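PDB 3GTZ: putative translation initiation inhibitor, which is of unknown function but belongs to the RutC (YjgF-like) family of trimer-forming proteins. Local coordinates for residues Ile5-Ile8 against Trp14-Val17; Pro30-Leu33 against Phe38-Thr41; Ser57-Ile62 against Asp83-Ala88. All coordinates share one frame; numbering follows the deposited sequence.

Overall arrangement
The three contacts sample different ways in which one YjgF-like subunit ties its chain together, and all are partly buried. Contacts 1 and 3 lie at the subunit boundaries of the trimer, whereas no other chain of the assembly touches the two segments of contact 2. Contact 1 pairs backbone with backbone in the hairpin of the strands 6-10 and 15-20. Contact 2 fastens the loop after strand 23-28 to the start of helix 37-54 through side-chain amides. Contact 3 relies on a lysine lying over a tryptophan at the end of helix 75-85. Their centres stand 18 to 22 Å apart, and none touches another.

Contact 1: Ile5-Ile8 against Trp14-Val17; sequences IVRI and WSDV
The carbonyl oxygen of Ile8 is gripped by two successive backbone amides of the facing chain. Asp16 N reaches Ile8 O at 3.0 Å and approaches nearly along the line of the carbonyl, though its own N-H is bent (138° at the hydrogen). Val17 N reaches the same oxygen, Ile8 O, at 3.2 Å with a straighter N-H. Two residues thus face one, which makes a classic beta bulge in the hairpin formed by strands 6-10 and 15-20. The return bond, from Ile8 N to Val17 O at 2.9 Å, completes an antiparallel hydrogen-bonded pair, and the CA of Arg7 adds a CH...O contact to the same Val17 oxygen.

The Ile8 and Val17 side chains run alongside each other on the same face of the hairpin, with Ile8 CB 3.7 Å from Val17 CB. Val17 continues onto Leu24 and Tyr26 of the next strand. Arg7 instead runs past Ser15: its CD lies 3.5 Å from Ser15 OG, an approach of methylene to hydroxyl, while the chain stays extended from CG to NE and carries the guanidinium beyond. Ile5 CG2 sits over one face of that group, toward its rim.

The polar ends find their partners in the second subunit, where Arg7 NH1 bonds to the carbonyl of Ile62 and Ser15 OG to that of Ala91. The chemistry therefore divides the work: main-chain bonds close the bulged hairpin, and the side chains of Arg7 and Ser15 hold it to the neighbouring subunit of the trimer.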
loop_
_atom_site.group_PDB
_atom_site.type_symbol
_atom_site.label_atom_id
_atom_site.label_comp_id
_atom_site.label_asym_id
_atom_site.label_seq_id
_atom_site.Cartn_x
_atom_site.Cartn_y
_atom_site.Cartn_z
ATOM N N ILE A 5 -8.263 16.369 -9.501
ATOM C CA ILE A 5 -8.572 15.360 -8.466
ATOM C C ILE A 5 -10.056 15.335 -8.268
ATOM O O ILE A 5 -10.661 16.369 -8.058
ATOM C CB ILE A 5 -7.882 15.706 -7.094
ATOM C CG1 ILE A 5 -6.372 15.876 -7.271
ATOM C CG2 ILE A 5 -8.135 14.628 -6.035
ATOM C CD1 ILE A 5 -5.639 16.265 -5.962
ATOM N N VAL A 6 -10.658 14.168 -8.403
ATOM C CA VAL A 6 -12.078 14.017 -8.181
ATOM C C VAL A 6 -12.203 13.136 -6.957
ATOM O O VAL A 6 -11.527 12.127 -6.845
ATOM C CB VAL A 6 -12.800 13.380 -9.390
ATOM C CG1 VAL A 6 -14.309 13.128 -9.066
ATOM C CG2 VAL A 6 -12.655 14.242 -10.704
ATOM N N ARG A 7 -13.066 13.537 -6.033
ATOM C CA ARG A 7 -13.313 12.837 -4.792
ATOM C C ARG A 7 -14.796 12.477 -4.701
ATOM O O ARG A 7 -15.627 13.345 -4.772
ATOM C CB ARG A 7 -12.889 13.727 -3.603
ATOM C CG ARG A 7 -11.439 14.204 -3.697
ATOM C CD ARG A 7 -10.857 14.726 -2.398
ATOM N NE ARG A 7 -9.552 15.369 -2.595
ATOM C CZ ARG A 7 -8.372 14.845 -2.246
ATOM N NH1 ARG A 7 -8.295 13.657 -1.661
ATOM N NH2 ARG A 7 -7.241 15.504 -2.485
ATOM N N ILE A 8 -15.110 11.196 -4.524
ATOM C CA ILE A 8 -16.477 10.739 -4.373
ATOM C C ILE A 8 -16.795 10.517 -2.903
ATOM O O ILE A 8 -16.024 9.873 -2.185
ATOM C CB ILE A 8 -16.699 9.414 -5.099
ATOM C CG1 ILE A 8 -16.196 9.507 -6.556
ATOM C CG2 ILE A 8 -18.187 8.983 -5.007
ATOM C CD1 ILE A 8 -16.892 10.569 -7.382
ATOM N N TRP A 14 -12.575 11.937 5.594
ATOM C CA TRP A 14 -12.210 10.968 4.582
ATOM C C TRP A 14 -13.035 11.177 3.328
ATOM O O TRP A 14 -14.067 11.808 3.365
ATOM C CB TRP A 14 -12.402 9.529 5.092
ATOM C CG TRP A 14 -13.826 9.150 5.382
ATOM C CD1 TRP A 14 -14.767 8.738 4.474
ATOM C CD2 TRP A 14 -14.467 9.136 6.663
ATOM N NE1 TRP A 14 -15.964 8.471 5.112
ATOM C CE2 TRP A 14 -15.806 8.706 6.459
ATOM C CE3 TRP A 14 -14.039 9.427 7.966
ATOM C CZ2 TRP A 14 -16.734 8.560 7.522
ATOM C CZ3 TRP A 14 -14.969 9.294 9.043
ATOM C CH2 TRP A 14 -16.302 8.859 8.802
ATOM N N SER A 15 -12.527 10.652 2.220
ATOM C CA SER A 15 -13.253 10.544 0.978
ATOM C C SER A 15 -13.430 9.049 0.713
ATOM O O SER A 15 -12.608 8.235 1.093
ATOM C CB SER A 15 -12.445 11.174 -0.166
ATOM O OG SER A 15 -12.425 12.581 -0.112
ATOM N N ASP A 16 -14.500 8.666 0.065
ATOM C CA ASP A 16 -14.717 7.261 -0.124
ATOM C C ASP A 16 -13.889 6.782 -1.320
ATOM O O ASP A 16 -13.299 5.710 -1.271
ATOM C CB ASP A 16 -16.205 7.001 -0.313
ATOM C CG ASP A 16 -16.552 5.549 -0.243
ATOM O OD1 ASP A 16 -16.149 4.902 0.764
ATOM O OD2 ASP A 16 -17.265 5.067 -1.182
ATOM N N VAL A 17 -13.815 7.604 -2.364
ATOM C CA VAL A 17 -13.107 7.265 -3.605
ATOM C C VAL A 17 -12.308 8.465 -4.122
ATOM O O VAL A 17 -12.777 9.575 -4.063
ATOM C CB VAL A 17 -14.095 6.789 -4.699
ATOM C CG1 VAL A 17 -13.371 6.046 -5.782
ATOM C CG2 VAL A 17 -15.184 5.905 -4.089
#

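Contact 2: Pro30-Leu33 against Phe38-Thr41; sequences PENL and FEQT
Gln40 buries more surface here than any other residue, and it does so by laying its side chain against Pro30 while its amide reaches the loop backbone. Its CG stands beside the backbone N (chi1 -79°) and the chain is extended from there, which carries the amide off the helix and against the proline ring. Pro30 CB approaches Gln40 CD at 3.4 Å, and Pro30 CG comes within 3.2 Å of Gln40 OE1, so the pyrrolidine ring packs on the amide as well as on the methylenes leading to it.

The nitrogen of that amide serves the loop. Gln40 NE2 donates to Asn32 O at 3.0 Å, arriving 26° off the plane of the accepting carbonyl. Two further bonds, to residues of the 103-107 region, settle which way round the group lies: OE1 accepts from Lys107 N, and NE2 also donates to Lys105 O. With its oxygen and nitrogen both held by main-chain atoms, the amide's rotation is fixed.

Asn32, next in buried surface to Pro30, adds a second link through its side chain. Its ND2 donates to Glu39 OE2 at 3.2 Å, the oxygen being met from above the carboxylate plane; amide and carboxylate are turned 74° against each other. Asn32 and Glu39 remain partly exposed, whereas Gln40 and Pro30 are buried.

Pro30-Leu33 lies in the loop after strand 23-28, and Phe38-Thr41 in the first turns of helix 37-54, the entry to the helix of a beta-alpha-beta crossover whose parallel strands, 23-28 and 62-69, have strand 108-115 between them. Gln40 and Thr41 rest on Val108 of strand 108-115, Thr41 also meets Met78 and Ala81 of helix 75-85, and Pro30 and Leu33 pack on Tyr106, just before that strand.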
loop_
_atom_site.group_PDB
_atom_site.type_symbol
_atom_site.label_atom_id
_atom_site.label_comp_id
_atom_site.label_asym_id
_atom_site.label_seq_id
_atom_site.Cartn_x
_atom_site.Cartn_y
_atom_site.Cartn_z
ATOM N N PRO A 30 -16.217 -3.813 5.492
ATOM C CA PRO A 30 -17.491 -4.533 5.603
ATOM C C PRO A 30 -18.717 -3.706 6.060
ATOM O O PRO A 30 -18.582 -2.709 6.769
ATOM C CB PRO A 30 -17.164 -5.647 6.598
ATOM C CG PRO A 30 -15.677 -5.737 6.609
ATOM C CD PRO A 30 -15.219 -4.355 6.419
ATOM N N GLU A 31 -19.907 -4.130 5.624
ATOM C CA GLU A 31 -21.163 -3.495 6.041
ATOM C C GLU A 31 -21.781 -4.220 7.242
ATOM O O GLU A 31 -22.150 -3.590 8.215
ATOM C CB GLU A 31 -22.159 -3.442 4.880
ATOM C CG GLU A 31 -22.092 -2.129 4.072
ATOM C CD GLU A 31 -22.720 -2.237 2.652
ATOM O OE1 GLU A 31 -23.221 -3.340 2.288
ATOM O OE2 GLU A 31 -22.692 -1.207 1.914
ATOM N N ASN A 32 -21.887 -5.545 7.160
ATOM C CA ASN A 32 -22.482 -6.359 8.222
ATOM C C ASN A 32 -21.404 -6.799 9.200
ATOM O O ASN A 32 -20.597 -7.677 8.905
ATOM C CB ASN A 32 -23.189 -7.576 7.607
ATOM C CG ASN A 32 -24.123 -8.326 8.604
ATOM O OD1 ASN A 32 -24.253 -7.985 9.802
ATOM N ND2 ASN A 32 -24.789 -9.367 8.076
ATOM N N LEU A 33 -21.412 -6.187 10.373
ATOM C CA LEU A 33 -20.355 -6.378 11.358
ATOM C C LEU A 33 -20.433 -7.733 12.042
ATOM O O LEU A 33 -19.394 -8.268 12.463
ATOM C CB LEU A 33 -20.353 -5.240 12.399
ATOM C CG LEU A 33 -20.057 -3.800 11.927
ATOM C CD1 LEU A 33 -20.206 -2.788 13.114
ATOM C CD2 LEU A 33 -18.686 -3.662 11.220
ATOM N N PHE A 38 -16.469 -14.871 5.118
ATOM C CA PHE A 38 -16.919 -15.146 3.757
ATOM C C PHE A 38 -17.934 -14.099 3.317
ATOM O O PHE A 38 -17.792 -13.495 2.262
ATOM C CB PHE A 38 -17.508 -16.542 3.562
ATOM C CG PHE A 38 -18.078 -16.729 2.185
ATOM C CD1 PHE A 38 -17.237 -16.947 1.100
ATOM C CD2 PHE A 38 -19.433 -16.568 1.957
ATOM C CE1 PHE A 38 -17.739 -17.066 -0.166
ATOM C CE2 PHE A 38 -19.939 -16.657 0.695
ATOM C CZ PHE A 38 -19.085 -16.904 -0.385
ATOM N N GLU A 39 -18.936 -13.855 4.138
ATOM C CA GLU A 39 -19.893 -12.804 3.829
ATOM C C GLU A 39 -19.218 -11.445 3.708
ATOM O O GLU A 39 -19.488 -10.721 2.756
ATOM C CB GLU A 39 -20.999 -12.742 4.856
ATOM C CG GLU A 39 -22.106 -11.757 4.506
ATOM C CD GLU A 39 -23.339 -11.945 5.356
ATOM O OE1 GLU A 39 -23.483 -12.987 6.027
ATOM O OE2 GLU A 39 -24.195 -11.046 5.359
ATOM N N GLN A 40 -18.321 -11.108 4.638
ATOM C CA GLN A 40 -17.719 -9.777 4.648
ATOM C C GLN A 40 -16.863 -9.585 3.403
ATOM O O GLN A 40 -16.917 -8.516 2.777
ATOM C CB GLN A 40 -16.914 -9.536 5.916
ATOM C CG GLN A 40 -17.764 -9.177 7.162
ATOM C CD GLN A 40 -16.966 -8.582 8.315
ATOM O OE1 GLN A 40 -15.760 -8.507 8.251
ATOM N NE2 GLN A 40 -17.647 -8.143 9.365
ATOM N N THR A 41 -16.130 -10.630 2.994
ATOM C CA THR A 41 -15.323 -10.535 1.774
ATOM C C THR A 41 -16.190 -10.424 0.502
ATOM O O THR A 41 -15.988 -9.546 -0.322
ATOM C CB THR A 41 -14.335 -11.707 1.659
ATOM O OG1 THR A 41 -13.519 -11.749 2.839
ATOM C CG2 THR A 41 -13.452 -11.587 0.364
#

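Contact 3: Ser57-Ile62 against Asp83-Ala88; sequences SSKSRI and DAWVVA
The aliphatic chain of Lys59 runs over one face of the Trp85 indole, antiparallel to the tryptophan side chain. Lys59 CD makes a CH-pi contact with the five-membered ring, 3.9 Å from its centroid and offset toward the rim. Farther along, the ammonium makes a cation-pi interaction: Lys59 NZ stands 4.0 Å from the centroid of the same Trp85 ring, 29° off its normal. The same nitrogen donates to the backbone of its partner, Lys59 NZ to Trp85 O at 2.8 Å, so ring and carbonyl of one residue hold a single charge between them. Lys59 has CG in the crowded position between backbone N and carbonyl carbon (chi1 56°), and the extended chain beyond brings NZ to that oxygen.

The other parts of the shell are apolar. Val87 lies across the lysine chain, its CG2 3.8 Å from Lys59 CG, while Ile62 comes in at the edge of the indole, in its plane, with Ile62 CD1 3.7 Å from Trp85 CH2.

The carbonyl of Trp85 belongs to the last turn of helix 75-85, Val86 being the first residue to leave helical geometry. The lysine charge thus meets the C-terminal end of a helix, where the helix dipole would probably favour it. In the alpha-beta fold of this YjgF-like chain, this helix end is joined to the turn that leads from helix 37-54 into strand 62-69.

Behind the first shell, Asp49 OD1 of helix 37-54 accepts from Trp85 NE1 and so helps set the indole's rotation, and Lys59 packs on the same aspartate. Ile62 also packs on Leu52 and Ile112. Within the turn, Arg61 N bonds to Ser58 O, and the hydroxyls of Ser58 and Ser60 are hydrogen-bonded at 3.0 Å between their OG atoms. Farther out, Arg61 packs on Leu3 and Val86 on Asp12 of the third subunit.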
loop_
_atom_site.group_PDB
_atom_site.type_symbol
_atom_site.label_atom_id
_atom_site.label_comp_id
_atom_site.label_asym_id
_atom_site.label_seq_id
_atom_site.Cartn_x
_atom_site.Cartn_y
_atom_site.Cartn_z
ATOM N N SER A 57 -15.885 2.400 -14.658
ATOM C CA SER A 57 -14.854 1.349 -14.720
ATOM C C SER A 57 -15.499 0.026 -14.392
ATOM O O SER A 57 -16.708 -0.052 -14.345
ATOM C CB SER A 57 -13.712 1.663 -13.763
ATOM O OG SER A 57 -12.632 0.784 -13.962
ATOM N N SER A 58 -14.713 -1.025 -14.177
ATOM C CA SER A 58 -15.293 -2.330 -13.822
ATOM C C SER A 58 -14.245 -3.204 -13.080
ATOM O O SER A 58 -13.127 -2.765 -12.916
ATOM C CB SER A 58 -15.869 -3.007 -15.084
ATOM O OG SER A 58 -14.873 -3.748 -15.771
ATOM N N LYS A 59 -14.604 -4.400 -12.631
ATOM C CA LYS A 59 -13.650 -5.261 -11.910
ATOM C C LYS A 59 -12.589 -5.881 -12.777
ATOM O O LYS A 59 -11.582 -6.394 -12.268
ATOM C CB LYS A 59 -14.337 -6.378 -11.117
ATOM C CG LYS A 59 -15.243 -7.307 -11.908
ATOM C CD LYS A 59 -15.836 -8.340 -10.993
ATOM C CE LYS A 59 -16.943 -9.121 -11.614
ATOM N NZ LYS A 59 -17.163 -10.327 -10.741
ATOM N N SER A 60 -12.795 -5.844 -14.083
ATOM C CA SER A 60 -11.779 -6.286 -15.021
ATOM C C SER A 60 -10.682 -5.288 -15.086
ATOM O O SER A 60 -9.699 -5.588 -15.724
ATOM C CB SER A 60 -12.286 -6.400 -16.478
ATOM O OG SER A 60 -13.673 -6.440 -16.542
ATOM N N ARG A 61 -10.886 -4.087 -14.526
ATOM C CA ARG A 61 -9.937 -2.995 -14.678
ATOM C C ARG A 61 -9.166 -2.724 -13.398
ATOM O O ARG A 61 -8.515 -1.707 -13.282
ATOM C CB ARG A 61 -10.639 -1.726 -15.136
ATOM C CG ARG A 61 -11.504 -1.869 -16.442
ATOM C CD ARG A 61 -10.818 -1.361 -17.690
ATOM N NE ARG A 61 -10.578 0.076 -17.607
ATOM C CZ ARG A 61 -9.624 0.740 -18.266
ATOM N NH1 ARG A 61 -8.797 0.110 -19.079
ATOM N NH2 ARG A 61 -9.492 2.049 -18.104
ATOM N N ILE A 62 -9.207 -3.642 -12.444
ATOM C CA ILE A 62 -8.529 -3.425 -11.188
ATOM C C ILE A 62 -7.080 -3.798 -11.419
ATOM O O ILE A 62 -6.794 -4.813 -12.043
ATOM C CB ILE A 62 -9.102 -4.286 -10.064
ATOM C CG1 ILE A 62 -10.539 -3.885 -9.749
ATOM C CG2 ILE A 62 -8.224 -4.208 -8.814
ATOM C CD1 ILE A 62 -11.276 -4.895 -8.877
ATOM N N ASP A 83 -12.513 -16.166 -5.170
ATOM C CA ASP A 83 -12.551 -17.086 -6.293
ATOM C C ASP A 83 -13.894 -17.121 -7.023
ATOM O O ASP A 83 -13.943 -17.409 -8.199
ATOM C CB ASP A 83 -12.164 -18.504 -5.869
ATOM C CG ASP A 83 -10.681 -18.641 -5.538
ATOM O OD1 ASP A 83 -9.878 -17.726 -5.869
ATOM O OD2 ASP A 83 -10.350 -19.674 -4.918
ATOM N N ALA A 84 -14.970 -16.808 -6.315
ATOM C CA ALA A 84 -16.307 -16.803 -6.889
ATOM C C ALA A 84 -16.544 -15.532 -7.728
ATOM O O ALA A 84 -17.400 -15.525 -8.620
ATOM C CB ALA A 84 -17.319 -16.926 -5.803
ATOM N N TRP A 85 -15.730 -14.500 -7.470
ATOM C CA TRP A 85 -15.880 -13.149 -8.033
ATOM C C TRP A 85 -14.872 -12.805 -9.097
ATOM O O TRP A 85 -15.227 -12.211 -10.089
ATOM C CB TRP A 85 -15.755 -12.162 -6.871
ATOM C CG TRP A 85 -15.441 -10.738 -7.202
ATOM C CD1 TRP A 85 -16.335 -9.727 -7.325
ATOM C CD2 TRP A 85 -14.145 -10.136 -7.308
ATOM N NE1 TRP A 85 -15.685 -8.525 -7.576
ATOM C CE2 TRP A 85 -14.339 -8.746 -7.567
ATOM C CE3 TRP A 85 -12.844 -10.626 -7.244
ATOM C CZ2 TRP A 85 -13.280 -7.853 -7.773
ATOM C CZ3 TRP A 85 -11.759 -9.714 -7.462
ATOM C CH2 TRP A 85 -12.006 -8.358 -7.721
ATOM N N VAL A 86 -13.598 -13.128 -8.877
ATOM C CA VAL A 86 -12.494 -12.693 -9.749
ATOM C C VAL A 86 -12.743 -13.024 -11.221
ATOM O O VAL A 86 -13.359 -14.029 -11.510
ATOM C CB VAL A 86 -11.168 -13.346 -9.312
ATOM C CG1 VAL A 86 -11.192 -14.878 -9.587
ATOM C CG2 VAL A 86 -9.990 -12.676 -9.996
ATOM N N VAL A 87 -12.281 -12.173 -12.133
ATOM C CA VAL A 87 -12.464 -12.376 -13.542
ATOM C C VAL A 87 -11.232 -13.100 -14.118
ATOM O O VAL A 87 -10.106 -12.567 -14.142
ATOM C CB VAL A 87 -12.763 -11.075 -14.280
ATOM C CG1 VAL A 87 -12.950 -11.334 -15.836
ATOM C CG2 VAL A 87 -14.032 -10.403 -13.689
ATOM N N ALA A 88 -11.453 -14.353 -14.529
ATOM C CA ALA A 88 -10.384 -15.188 -15.095
ATOM C C ALA A 88 -9.683 -14.433 -16.232
ATOM O O ALA A 88 -10.326 -13.814 -17.094
ATOM C CB ALA A 88 -10.939 -16.538 -15.591
#